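PDB 6L1O: aminotransferase from Bacillus subtilis, which acts as a pyridoxal-phosphate-dependent aminotransferase of the class I family, encoded in the operon for biosynthesis of the dipeptide antibiotic bacilysin. Local coordinates for residues R85-T90 against H205-G210; P218-E223 against G231-S236; L173-N178 against A186-K191; K239-A244 against S281-G286. All coordinates share one frame; numbering follows the deposited sequence.

Contact 1: residues R85-T90 against H205-G210; sequences REYGVT and HDFAYG. With PLP (pyridoxal-5'-phosphate), chain E.
Tyr87, on the last turn of helix 73-87, reaches Phe207 and Gly210, two residues of the turn that follows strand 202-206. Its CB bond leaves the helix in the direction of that turn, and with CG anti to the carbonyl carbon (chi1 -54°) the ring is carried onward to it. Glu86 CB sits above the centre of one face of the Tyr87 ring. Further out, CE1 of Tyr87 lies 3.7 Å from Phe207 CE2, and its CZ comes to 3.4 Å of that same carbon. The two side chains advance from opposite directions, with ring centroids 5.2 Å apart and planes inclined at 48°, so the pair is oblique and neither a parallel stack nor T-shaped. At the tip, the OH of Tyr87 gives a weak hydrogen bond of 3.3 Å to the carbonyl O of Gly210, which lies near the plane of the tyrosine ring at its edge. Gly210 closes a type I turn begun at Phe207: its N donates to Phe207 O over 3.0 Å, and its CA rests against one face of the Phe207 ring.

The other side of the turn belongs to the cofactor. Asp206 OD2 is 2.5 Å from N1 of the PLP ring, and Tyr209 OH shares a 2.6 Å hydrogen bond with PLP O3. Asp206 OD2 also bonds Tyr131 OH, a second-shell contact that helps position the carboxylate. A carboxylate so close to the pyridine nitrogen is consistent with stabilising a protonated N1, the electron-sink form exploited by aminotransferases, while the Tyr87 contact itself is mainly apolar.

Contact 2: residues P218-E223 against G231-S236; sequences PASFLE and GAELYS. With PLP (pyridoxal-5'-phosphate), chain E.
The carboxylate of Glu233 faces the start of the 3-10 turn at 221-223 and receives a donor on each oxygen. Its chain runs out extended from strand 231-236, with CG anti to the backbone N (chi1 178°), which carries the carboxylate across to the loop. Ser220 OG donates to OE2 of Glu233 over 2.7 Å, and the backbone N of Phe221 donates to Glu233 OE1 over 3.0 Å with an N-H...O angle of 142°. Both donors arrive on the syn side of their oxygens, tilted by nearly 30° from the carboxylate plane. Each oxygen also has a partner beyond the loop, OE2 in Tyr83 OH and OE1 in His205 ND1, so this buried carboxylate is gripped from several directions and is probably held in its charged form.

Ser220 OG works in two roles, because it also accepts from Leu222 N at 2.9 Å, making an ST turn. The Phe221 ring is turned so that its edge meets the strand: CE2 is 4.1 Å from Ala232 N and 4.3 Å from Gly231 CA, both near the ring plane. Leu222 adds a looser apolar touch, its CG lying 4.2 Å from Glu233 CB.

At the far end of the same strand, Ser236 OG donates to the cofactor phosphate oxygen O2P. Ser236 is also the N-cap of helix 237-240, its OG accepting from Ser238 N. A strand passing through an N-cap serine into a short helix beside the phosphate is typical of the cofactor phosphate site in class I aminotransferases.

Contact 3: residues L173-N178 against A186-K191; sequences LNYPNN and AAFYAK. With PLP (pyridoxal-5'-phosphate), chain E.
Apolar contacts dominate where Leu173 and Tyr175 meet Phe188 on helix 186-199. CD1 of Leu173 approaches Phe188 CE2 to 4.1 Å, the two side chains coming from opposite directions. That same phenylalanine carbon lies 4.2 Å from CE2 of Tyr175. The aromatic pair is oblique, with centroids 5.7 Å apart and planes at 73°, and the Tyr175 and Phe188 side chains cross at about a right angle. With CG anti to the backbone N (chi1 169°), the Phe188 ring is directed at both partners.

Tyr189 touches differently, by its hydroxyl: OH is 3.4 Å from Tyr175 CB. It lies just as near the carbonyl O of Tyr175, but the angle is too poor for a hydrogen bond. The phenol of Tyr175 is bonded elsewhere, to Tyr153 O.

Polar contacts belong to the stretch leading to the cofactor. Asn177 ND2 donates to Asn174 O at 3.0 Å, in the carbonyl plane, and Asn178 N donates almost straight (172° at the hydrogen) to OD1 of Asn174, from above the plane of that amide. These bonds brace the segment round the cis peptide before Pro176. Asn178 ND2 then donates to PLP O3 over 2.8 Å, while its OD1 is bonded to Arg367 NH1.

Strand 168-174, helix 186-199 and strand 202-206 form a beta-alpha-beta crossover, and the cofactor site lies beyond its first strand, as in class I PLP-dependent aminotransferases.

Contact 4: residues K239-A244 against S281-G286; sequences KTFNMA and SAALSG. With PLP (pyridoxal-5'-phosphate), chain E.
The segment carrying the cofactor-site lysine, Lys239, runs from the end of the short helix 237-240 into a loop, and this loop packs on the C-terminal turn of helix 274-285. Ala283 is received by the Phe241 ring: its CB stands 3.7 Å from the ring centroid and only 1° off the ring normal, a nearly ideal CH-pi approach. The opposite face is occupied by Thr240 CG2, also over the centre, so the ring is sandwiched between two methyl groups. Phe241 CG lies anti to the carbonyl carbon (chi1 -63°), setting the ring against the helix. The rim of Phe241 makes further contacts: CE1 is 3.4 Å from Ala283 O, and CE2 lies 4.1 Å from Leu284 CD2. The side chains of Phe241 and Leu284 cross at about a right angle. Leu284 starts out pointing away from the loop, but its end swings back to reach the ring.

Met243 adds its sulfur, SD being 4.2 Å from Ala283 CB, so this one methyl serves both residues of the loop. Ile50 of helix 48-57 packs against Phe241, Met243 and Ala283, adding to the apolar packing round Ala283. On the helix side, Ser281 O accepts from both Ser285 N and Ser285 OG, which approach from opposite faces of its plane.

Two residues before Phe241, Lys239 NZ lies beside PLP C4A, at a separation too short for an ordinary non-bonded contact and therefore doubtful in detail. A lysine at this carbon of the cofactor is the hallmark of the active site of PLP-dependent aminotransferases, where it normally forms the internal aldimine.

In the fold
Contacts 1, 2 and 3 share the mixed seven-stranded sheet, in which strands 231-236, 202-206 and 168-174 lie side by side and parallel. The centres of contacts 1 and 2 are about 5 Å apart and those of 2 and 3 about 9 Å, whereas contacts 3 and 4 are about 23 Å apart by centres and do not touch. Along the chain contact 3 falls between the two segments of contact 1, contact 2 follows, and contact 4 comes last. Strand 231-236 passes directly into helix 237-240, joining contacts 2 and 4; Arg85 NH1 bonds Gly286 O, tying contact 1 to contact 4. All four place residues around one PLP, so the cofactor site is assembled from strand ends, the loops after them and the short helix 237-240.

Contact 1: residues R85-T90 against H205-G210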
# COMPACT_ATOMS: atom_id res chain seq x y z
N ARG B 85 -22.10 5.16 16.52
CA ARG B 85 -23.01 4.06 16.87
C ARG B 85 -22.35 3.10 17.84
O ARG B 85 -22.99 2.66 18.79
CB ARG B 85 -23.44 3.32 15.61
CG ARG B 85 -24.42 2.17 15.82
CD ARG B 85 -24.59 1.25 14.63
NE ARG B 85 -23.48 0.32 14.43
CZ ARG B 85 -23.29 -0.42 13.34
NH1 ARG B 85 -24.15 -0.42 12.33
NH2 ARG B 85 -22.25 -1.24 13.28
N GLU B 86 -21.07 2.78 17.63
CA GLU B 86 -20.42 1.75 18.37
C GLU B 86 -19.83 2.24 19.67
O GLU B 86 -19.87 1.53 20.65
CB GLU B 86 -19.30 1.05 17.55
CG GLU B 86 -19.83 0.17 16.42
CD GLU B 86 -20.84 -0.88 16.90
OE1 GLU B 86 -20.53 -1.60 17.86
OE2 GLU B 86 -21.91 -1.02 16.29
N TYR B 87 -19.25 3.43 19.66
CA TYR B 87 -18.46 3.93 20.80
C TYR B 87 -18.90 5.25 21.35
O TYR B 87 -18.32 5.75 22.32
CB TYR B 87 -17.00 4.02 20.35
CG TYR B 87 -16.49 2.73 19.81
CD1 TYR B 87 -16.42 1.60 20.59
CD2 TYR B 87 -16.10 2.63 18.46
CE1 TYR B 87 -15.94 0.36 20.06
CE2 TYR B 87 -15.62 1.43 17.95
CZ TYR B 87 -15.55 0.31 18.73
OH TYR B 87 -15.06 -0.86 18.17
N GLY B 88 -19.89 5.85 20.74
CA GLY B 88 -20.36 7.14 21.21
C GLY B 88 -19.41 8.29 20.91
O GLY B 88 -19.50 9.35 21.54
N VAL B 89 -18.52 8.09 19.95
CA VAL B 89 -17.42 9.05 19.67
C VAL B 89 -17.74 9.90 18.45
O VAL B 89 -18.08 9.37 17.37
CB VAL B 89 -16.09 8.31 19.45
CG1 VAL B 89 -14.95 9.26 19.04
CG2 VAL B 89 -15.72 7.57 20.72
N THR B 90 -17.59 11.22 18.61
CA THR B 90 -17.78 12.16 17.54
C THR B 90 -16.51 12.33 16.72
O THR B 90 -15.49 12.75 17.24
CB THR B 90 -18.19 13.56 18.07
OG1 THR B 90 -19.50 13.48 18.63
CG2 THR B 90 -18.25 14.57 16.90
N HIS B 205 -3.26 3.98 19.18
CA HIS B 205 -3.89 2.81 19.78
C HIS B 205 -4.31 1.85 18.69
O HIS B 205 -5.03 2.25 17.76
CB HIS B 205 -5.08 3.21 20.62
CG HIS B 205 -5.76 2.04 21.24
ND1 HIS B 205 -7.07 1.71 20.98
CD2 HIS B 205 -5.29 1.07 22.05
CE1 HIS B 205 -7.38 0.62 21.62
NE2 HIS B 205 -6.32 0.21 22.28
N ASP B 206 -3.90 0.60 18.82
CA ASP B 206 -4.17 -0.42 17.83
C ASP B 206 -5.48 -1.12 18.30
O ASP B 206 -5.48 -1.88 19.28
CB ASP B 206 -2.98 -1.38 17.74
CG ASP B 206 -3.12 -2.43 16.65
OD1 ASP B 206 -4.21 -2.57 16.04
OD2 ASP B 206 -2.12 -3.16 16.40
N PHE B 207 -6.56 -0.88 17.58
CA PHE B 207 -7.87 -1.34 17.97
C PHE B 207 -8.36 -2.49 17.05
O PHE B 207 -9.53 -2.65 16.81
CB PHE B 207 -8.85 -0.14 17.99
CG PHE B 207 -10.03 -0.26 18.91
CD1 PHE B 207 -9.97 -0.97 20.09
CD2 PHE B 207 -11.21 0.45 18.63
CE1 PHE B 207 -11.02 -1.01 20.96
CE2 PHE B 207 -12.29 0.42 19.52
CZ PHE B 207 -12.20 -0.30 20.70
N ALA B 208 -7.42 -3.34 16.63
CA ALA B 208 -7.71 -4.45 15.74
C ALA B 208 -8.75 -5.43 16.27
O ALA B 208 -9.49 -6.00 15.49
CB ALA B 208 -6.45 -5.20 15.41
N TYR B 209 -8.84 -5.57 17.61
CA TYR B 209 -9.75 -6.53 18.22
C TYR B 209 -10.88 -5.81 18.95
O TYR B 209 -11.56 -6.37 19.86
CB TYR B 209 -8.98 -7.52 19.15
CG TYR B 209 -7.93 -8.28 18.41
CD1 TYR B 209 -8.27 -9.46 17.69
CD2 TYR B 209 -6.62 -7.83 18.31
CE1 TYR B 209 -7.33 -10.12 16.96
CE2 TYR B 209 -5.68 -8.50 17.59
CZ TYR B 209 -6.04 -9.65 16.90
OH TYR B 209 -5.15 -10.32 16.15
N GLY B 210 -11.14 -4.57 18.53
CA GLY B 210 -12.15 -3.72 19.12
C GLY B 210 -13.56 -4.23 19.11
O GLY B 210 -14.41 -3.66 19.79
N1 PLP E . -2.81 -5.18 15.08
C2 PLP E . -2.75 -6.37 15.71
C2A PLP E . -2.18 -6.50 17.09
C3 PLP E . -3.15 -7.58 15.02
O3 PLP E . -3.08 -8.80 15.56
C4 PLP E . -3.69 -7.40 13.72
C4A PLP E . -3.73 -8.68 12.93
C5 PLP E . -3.73 -6.08 13.11
C6 PLP E . -3.30 -5.00 13.86
C5A PLP E . -4.36 -5.83 11.77
O4P PLP E . -3.75 -6.40 10.70
P PLP E . -4.22 -5.98 9.19
O1P PLP E . -2.96 -5.57 8.51
O2P PLP E . -5.31 -4.94 9.22
O3P PLP E . -4.78 -7.26 8.62

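Contact 2: residues P218-E223 against G231-S236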
# COMPACT_ATOMS: atom_id res chain seq x y z
N PRO B 218 -16.35 -3.02 24.22
CA PRO B 218 -14.99 -2.47 24.38
C PRO B 218 -15.05 -0.96 24.27
O PRO B 218 -15.91 -0.45 23.53
CB PRO B 218 -14.22 -3.08 23.18
CG PRO B 218 -15.09 -4.19 22.69
CD PRO B 218 -16.48 -3.77 22.95
N ALA B 219 -14.24 -0.28 25.06
CA ALA B 219 -14.06 1.16 24.95
C ALA B 219 -13.01 1.49 23.87
O ALA B 219 -11.95 0.84 23.81
CB ALA B 219 -13.67 1.76 26.28
N SER B 220 -13.30 2.47 23.03
CA SER B 220 -12.31 3.08 22.14
C SER B 220 -11.40 4.02 22.96
O SER B 220 -11.85 4.74 23.87
CB SER B 220 -12.99 3.84 21.02
OG SER B 220 -12.12 4.87 20.46
N PHE B 221 -10.12 4.05 22.63
CA PHE B 221 -9.20 5.06 23.15
C PHE B 221 -9.79 6.48 23.02
O PHE B 221 -9.63 7.35 23.91
CB PHE B 221 -7.85 4.94 22.39
CG PHE B 221 -6.89 6.08 22.59
CD1 PHE B 221 -6.40 6.40 23.85
CD2 PHE B 221 -6.45 6.83 21.50
CE1 PHE B 221 -5.52 7.46 24.03
CE2 PHE B 221 -5.56 7.88 21.66
CZ PHE B 221 -5.12 8.21 22.94
N LEU B 222 -10.50 6.72 21.93
CA LEU B 222 -11.04 8.04 21.65
C LEU B 222 -12.20 8.45 22.56
O LEU B 222 -12.69 9.55 22.44
CB LEU B 222 -11.45 8.16 20.19
CG LEU B 222 -10.31 7.97 19.17
CD1 LEU B 222 -10.90 8.14 17.80
CD2 LEU B 222 -9.17 8.97 19.38
N GLU B 223 -12.66 7.55 23.42
CA GLU B 223 -13.55 7.91 24.51
C GLU B 223 -12.88 8.72 25.63
O GLU B 223 -13.52 9.49 26.30
CB GLU B 223 -14.23 6.66 25.08
CG GLU B 223 -15.32 6.15 24.14
CD GLU B 223 -15.95 4.85 24.62
OE1 GLU B 223 -16.39 4.83 25.79
OE2 GLU B 223 -16.03 3.86 23.82
N GLY B 231 -3.34 11.71 20.03
CA GLY B 231 -3.17 10.49 19.26
C GLY B 231 -4.24 10.13 18.27
O GLY B 231 -5.00 10.95 17.83
N ALA B 232 -4.24 8.87 17.90
CA ALA B 232 -5.15 8.36 16.87
C ALA B 232 -5.34 6.88 17.14
O ALA B 232 -4.52 6.27 17.84
CB ALA B 232 -4.57 8.55 15.49
N GLU B 233 -6.42 6.34 16.59
CA GLU B 233 -6.74 4.93 16.78
C GLU B 233 -6.77 4.27 15.40
O GLU B 233 -7.34 4.83 14.47
CB GLU B 233 -8.05 4.79 17.50
CG GLU B 233 -8.54 3.38 17.72
CD GLU B 233 -9.60 3.34 18.81
OE1 GLU B 233 -9.25 3.03 19.99
OE2 GLU B 233 -10.75 3.66 18.47
N LEU B 234 -6.13 3.11 15.29
CA LEU B 234 -6.08 2.33 14.11
C LEU B 234 -7.13 1.22 14.20
O LEU B 234 -7.07 0.39 15.11
CB LEU B 234 -4.68 1.72 13.91
CG LEU B 234 -4.44 0.90 12.63
CD1 LEU B 234 -4.49 1.74 11.39
CD2 LEU B 234 -3.11 0.20 12.68
N TYR B 235 -8.04 1.21 13.25
CA TYR B 235 -9.15 0.27 13.17
C TYR B 235 -8.98 -0.57 11.89
O TYR B 235 -8.86 0.00 10.81
CB TYR B 235 -10.51 0.98 13.15
CG TYR B 235 -11.67 0.01 13.40
CD1 TYR B 235 -12.15 -0.23 14.70
CD2 TYR B 235 -12.15 -0.81 12.40
CE1 TYR B 235 -13.16 -1.16 14.95
CE2 TYR B 235 -13.14 -1.75 12.64
CZ TYR B 235 -13.65 -1.92 13.94
OH TYR B 235 -14.63 -2.89 14.15
N SER B 236 -8.98 -1.89 12.02
CA SER B 236 -8.90 -2.81 10.86
C SER B 236 -10.22 -3.52 10.52
O SER B 236 -11.00 -3.89 11.40
CB SER B 236 -7.81 -3.86 11.12
OG SER B 236 -7.72 -4.77 10.02
N1 PLP E . -2.81 -5.18 15.08
C2 PLP E . -2.75 -6.37 15.71
C2A PLP E . -2.18 -6.50 17.09
C3 PLP E . -3.15 -7.58 15.02
O3 PLP E . -3.08 -8.80 15.56
C4 PLP E . -3.69 -7.40 13.72
C4A PLP E . -3.73 -8.68 12.93
C5 PLP E . -3.73 -6.08 13.11
C6 PLP E . -3.30 -5.00 13.86
C5A PLP E . -4.36 -5.83 11.77
O4P PLP E . -3.75 -6.40 10.70
P PLP E . -4.22 -5.98 9.19
O1P PLP E . -2.96 -5.57 8.51
O2P PLP E . -5.31 -4.94 9.22
O3P PLP E . -4.78 -7.26 8.62

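Contact 3: residues L173-N178 against A186-K191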
# COMPACT_ATOMS: atom_id res chain seq x y z
N LEU B 173 -0.11 1.26 21.96
CA LEU B 173 -0.87 0.47 22.87
C LEU B 173 -1.86 -0.39 22.04
O LEU B 173 -2.28 0.01 20.98
CB LEU B 173 -1.63 1.38 23.84
CG LEU B 173 -0.79 2.31 24.73
CD1 LEU B 173 -1.72 3.32 25.40
CD2 LEU B 173 -0.02 1.51 25.73
N ASN B 174 -2.25 -1.54 22.57
CA ASN B 174 -3.10 -2.47 21.87
C ASN B 174 -4.06 -3.19 22.81
O ASN B 174 -3.67 -4.16 23.45
CB ASN B 174 -2.19 -3.46 21.14
CG ASN B 174 -2.92 -4.60 20.49
OD1 ASN B 174 -2.50 -5.72 20.58
ND2 ASN B 174 -4.03 -4.31 19.85
N TYR B 175 -5.30 -2.74 22.89
CA TYR B 175 -6.35 -3.40 23.71
C TYR B 175 -7.69 -3.43 22.99
O TYR B 175 -8.12 -2.42 22.44
CB TYR B 175 -6.47 -2.78 25.13
CG TYR B 175 -5.13 -2.83 25.87
CD1 TYR B 175 -4.75 -3.96 26.58
CD2 TYR B 175 -4.23 -1.80 25.78
CE1 TYR B 175 -3.55 -4.02 27.18
CE2 TYR B 175 -2.99 -1.87 26.38
CZ TYR B 175 -2.65 -2.98 27.07
OH TYR B 175 -1.40 -3.07 27.66
N PRO B 176 -8.37 -4.58 22.98
CA PRO B 176 -8.00 -5.92 23.50
C PRO B 176 -6.73 -6.40 22.94
O PRO B 176 -6.47 -6.16 21.76
CB PRO B 176 -9.21 -6.80 23.10
CG PRO B 176 -10.31 -5.84 22.92
CD PRO B 176 -9.65 -4.64 22.28
N ASN B 177 -5.89 -7.04 23.76
CA ASN B 177 -4.45 -7.22 23.47
C ASN B 177 -4.04 -8.54 22.80
O ASN B 177 -4.48 -9.62 23.16
CB ASN B 177 -3.69 -7.08 24.77
CG ASN B 177 -2.21 -7.20 24.63
OD1 ASN B 177 -1.63 -8.25 24.86
ND2 ASN B 177 -1.58 -6.15 24.19
N ASN B 178 -3.18 -8.41 21.81
CA ASN B 178 -2.50 -9.50 21.16
C ASN B 178 -1.07 -9.45 21.71
O ASN B 178 -0.37 -8.51 21.47
CB ASN B 178 -2.49 -9.28 19.65
CG ASN B 178 -1.74 -10.35 18.88
OD1 ASN B 178 -1.19 -11.30 19.45
ND2 ASN B 178 -1.65 -10.16 17.56
N ALA B 186 -11.84 3.03 29.97
CA ALA B 186 -11.78 4.48 29.76
C ALA B 186 -10.78 5.18 30.67
O ALA B 186 -10.02 6.04 30.22
CB ALA B 186 -13.15 5.10 29.93
N ALA B 187 -10.76 4.76 31.93
CA ALA B 187 -9.80 5.29 32.91
C ALA B 187 -8.34 5.03 32.50
O ALA B 187 -7.48 5.91 32.64
CB ALA B 187 -10.05 4.68 34.31
N PHE B 188 -8.03 3.81 32.07
CA PHE B 188 -6.66 3.56 31.60
C PHE B 188 -6.30 4.48 30.43
O PHE B 188 -5.23 5.07 30.40
CB PHE B 188 -6.45 2.14 31.17
CG PHE B 188 -5.17 1.92 30.45
CD1 PHE B 188 -3.98 1.88 31.14
CD2 PHE B 188 -5.15 1.82 29.07
CE1 PHE B 188 -2.79 1.69 30.47
CE2 PHE B 188 -3.98 1.67 28.39
CZ PHE B 188 -2.79 1.56 29.07
N TYR B 189 -7.25 4.62 29.51
CA TYR B 189 -7.00 5.42 28.33
C TYR B 189 -6.85 6.89 28.67
O TYR B 189 -6.09 7.59 28.02
CB TYR B 189 -8.12 5.23 27.29
CG TYR B 189 -8.12 3.88 26.60
CD1 TYR B 189 -6.96 3.34 26.10
CD2 TYR B 189 -9.30 3.15 26.43
CE1 TYR B 189 -6.95 2.12 25.49
CE2 TYR B 189 -9.30 1.90 25.79
CZ TYR B 189 -8.13 1.41 25.32
OH TYR B 189 -8.10 0.17 24.69
N ALA B 190 -7.59 7.35 29.69
CA ALA B 190 -7.48 8.74 30.13
C ALA B 190 -6.11 9.01 30.71
O ALA B 190 -5.52 10.05 30.46
CB ALA B 190 -8.57 9.05 31.16
N LYS B 191 -5.62 8.04 31.46
CA LYS B 191 -4.32 8.08 32.08
C LYS B 191 -3.21 8.11 31.04
O LYS B 191 -2.31 8.93 31.09
CB LYS B 191 -4.21 6.83 32.95
CG LYS B 191 -3.24 6.87 34.08
CD LYS B 191 -3.59 5.78 35.07
CE LYS B 191 -2.52 5.53 36.11
NZ LYS B 191 -3.04 4.54 37.12
N1 PLP E . -2.81 -5.18 15.08
C2 PLP E . -2.75 -6.37 15.71
C2A PLP E . -2.18 -6.50 17.09
C3 PLP E . -3.15 -7.58 15.02
O3 PLP E . -3.08 -8.80 15.56
C4 PLP E . -3.69 -7.40 13.72
C4A PLP E . -3.73 -8.68 12.93
C5 PLP E . -3.73 -6.08 13.11
C6 PLP E . -3.30 -5.00 13.86
C5A PLP E . -4.36 -5.83 11.77
O4P PLP E . -3.75 -6.40 10.70
P PLP E . -4.22 -5.98 9.19
O1P PLP E . -2.96 -5.57 8.51
O2P PLP E . -5.31 -4.94 9.22
O3P PLP E . -4.78 -7.26 8.62

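Contact 4: residues K239-A244 against S281-G286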
# COMPACT_ATOMS: atom_id res chain seq x y z
N LYS B 239 -10.23 -8.39 11.38
CA LYS B 239 -10.77 -9.28 12.40
C LYS B 239 -12.26 -9.08 12.60
O LYS B 239 -12.98 -10.01 12.78
CB LYS B 239 -10.02 -9.08 13.72
CG LYS B 239 -8.50 -9.23 13.63
CD LYS B 239 -8.09 -10.39 12.73
CE LYS B 239 -6.62 -10.59 12.64
NZ LYS B 239 -5.85 -9.37 12.95
N THR B 240 -12.72 -7.84 12.59
CA THR B 240 -14.10 -7.56 12.88
C THR B 240 -15.04 -8.21 11.88
O THR B 240 -16.07 -8.74 12.25
CB THR B 240 -14.37 -6.03 12.89
OG1 THR B 240 -13.59 -5.44 13.96
CG2 THR B 240 -15.84 -5.76 13.16
N PHE B 241 -14.64 -8.21 10.63
CA PHE B 241 -15.54 -8.59 9.55
C PHE B 241 -15.09 -9.78 8.76
O PHE B 241 -15.64 -10.06 7.67
CB PHE B 241 -15.73 -7.39 8.61
CG PHE B 241 -16.38 -6.22 9.28
CD1 PHE B 241 -17.70 -6.26 9.66
CD2 PHE B 241 -15.65 -5.04 9.52
CE1 PHE B 241 -18.30 -5.17 10.29
CE2 PHE B 241 -16.25 -3.94 10.07
CZ PHE B 241 -17.59 -4.02 10.47
N ASN B 242 -14.10 -10.52 9.27
CA ASN B 242 -13.48 -11.60 8.49
C ASN B 242 -13.07 -11.07 7.09
O ASN B 242 -13.40 -11.65 6.02
CB ASN B 242 -14.46 -12.77 8.32
CG ASN B 242 -14.86 -13.42 9.60
OD1 ASN B 242 -14.14 -13.42 10.56
ND2 ASN B 242 -16.07 -13.99 9.62
N MET B 243 -12.38 -9.93 7.09
CA MET B 243 -11.92 -9.30 5.84
C MET B 243 -10.41 -9.19 5.76
O MET B 243 -9.86 -8.27 5.08
CB MET B 243 -12.58 -7.92 5.70
CG MET B 243 -14.05 -8.00 5.36
SD MET B 243 -14.90 -6.42 5.39
CE MET B 243 -14.43 -5.86 3.75
N ALA B 244 -9.69 -10.14 6.37
CA ALA B 244 -8.24 -10.09 6.45
C ALA B 244 -7.59 -9.98 5.10
O ALA B 244 -6.61 -9.22 4.94
CB ALA B 244 -7.68 -11.26 7.26
N SER B 281 -17.99 0.25 3.44
CA SER B 281 -19.07 1.04 3.92
C SER B 281 -20.29 0.15 4.27
O SER B 281 -20.98 0.43 5.23
CB SER B 281 -19.44 2.10 2.87
OG SER B 281 -20.62 2.68 3.27
N ALA B 282 -20.49 -0.92 3.51
CA ALA B 282 -21.59 -1.85 3.77
C ALA B 282 -21.25 -2.65 5.03
O ALA B 282 -22.11 -2.97 5.78
CB ALA B 282 -21.84 -2.77 2.60
N ALA B 283 -19.95 -2.90 5.28
CA ALA B 283 -19.54 -3.54 6.53
C ALA B 283 -19.88 -2.72 7.75
O ALA B 283 -20.50 -3.19 8.69
CB ALA B 283 -18.07 -3.93 6.51
N LEU B 284 -19.55 -1.44 7.68
CA LEU B 284 -19.72 -0.57 8.79
C LEU B 284 -21.20 -0.27 9.04
O LEU B 284 -21.62 -0.09 10.18
CB LEU B 284 -19.00 0.76 8.54
CG LEU B 284 -17.48 0.69 8.38
CD1 LEU B 284 -16.91 2.08 8.05
CD2 LEU B 284 -16.86 0.05 9.62
N SER B 285 -21.96 -0.12 7.98
CA SER B 285 -23.35 0.26 8.11
C SER B 285 -24.23 -0.98 8.33
O SER B 285 -25.43 -0.87 8.61
CB SER B 285 -23.84 1.03 6.89
OG SER B 285 -23.81 0.21 5.71
N GLY B 286 -23.65 -2.15 8.23
CA GLY B 286 -24.42 -3.37 8.40
C GLY B 286 -24.88 -3.70 9.81
O GLY B 286 -24.57 -3.04 10.77
N1 PLP E . -2.81 -5.18 15.08
C2 PLP E . -2.75 -6.37 15.71
C2A PLP E . -2.18 -6.50 17.09
C3 PLP E . -3.15 -7.58 15.02
O3 PLP E . -3.08 -8.80 15.56
C4 PLP E . -3.69 -7.40 13.72
C4A PLP E . -3.73 -8.68 12.93
C5 PLP E . -3.73 -6.08 13.11
C6 PLP E . -3.30 -5.00 13.86
C5A PLP E . -4.36 -5.83 11.77
O4P PLP E . -3.75 -6.40 10.70
P PLP E . -4.22 -5.98 9.19
O1P PLP E . -2.96 -5.57 8.51
O2P PLP E . -5.31 -4.94 9.22
O3P PLP E . -4.78 -7.26 8.62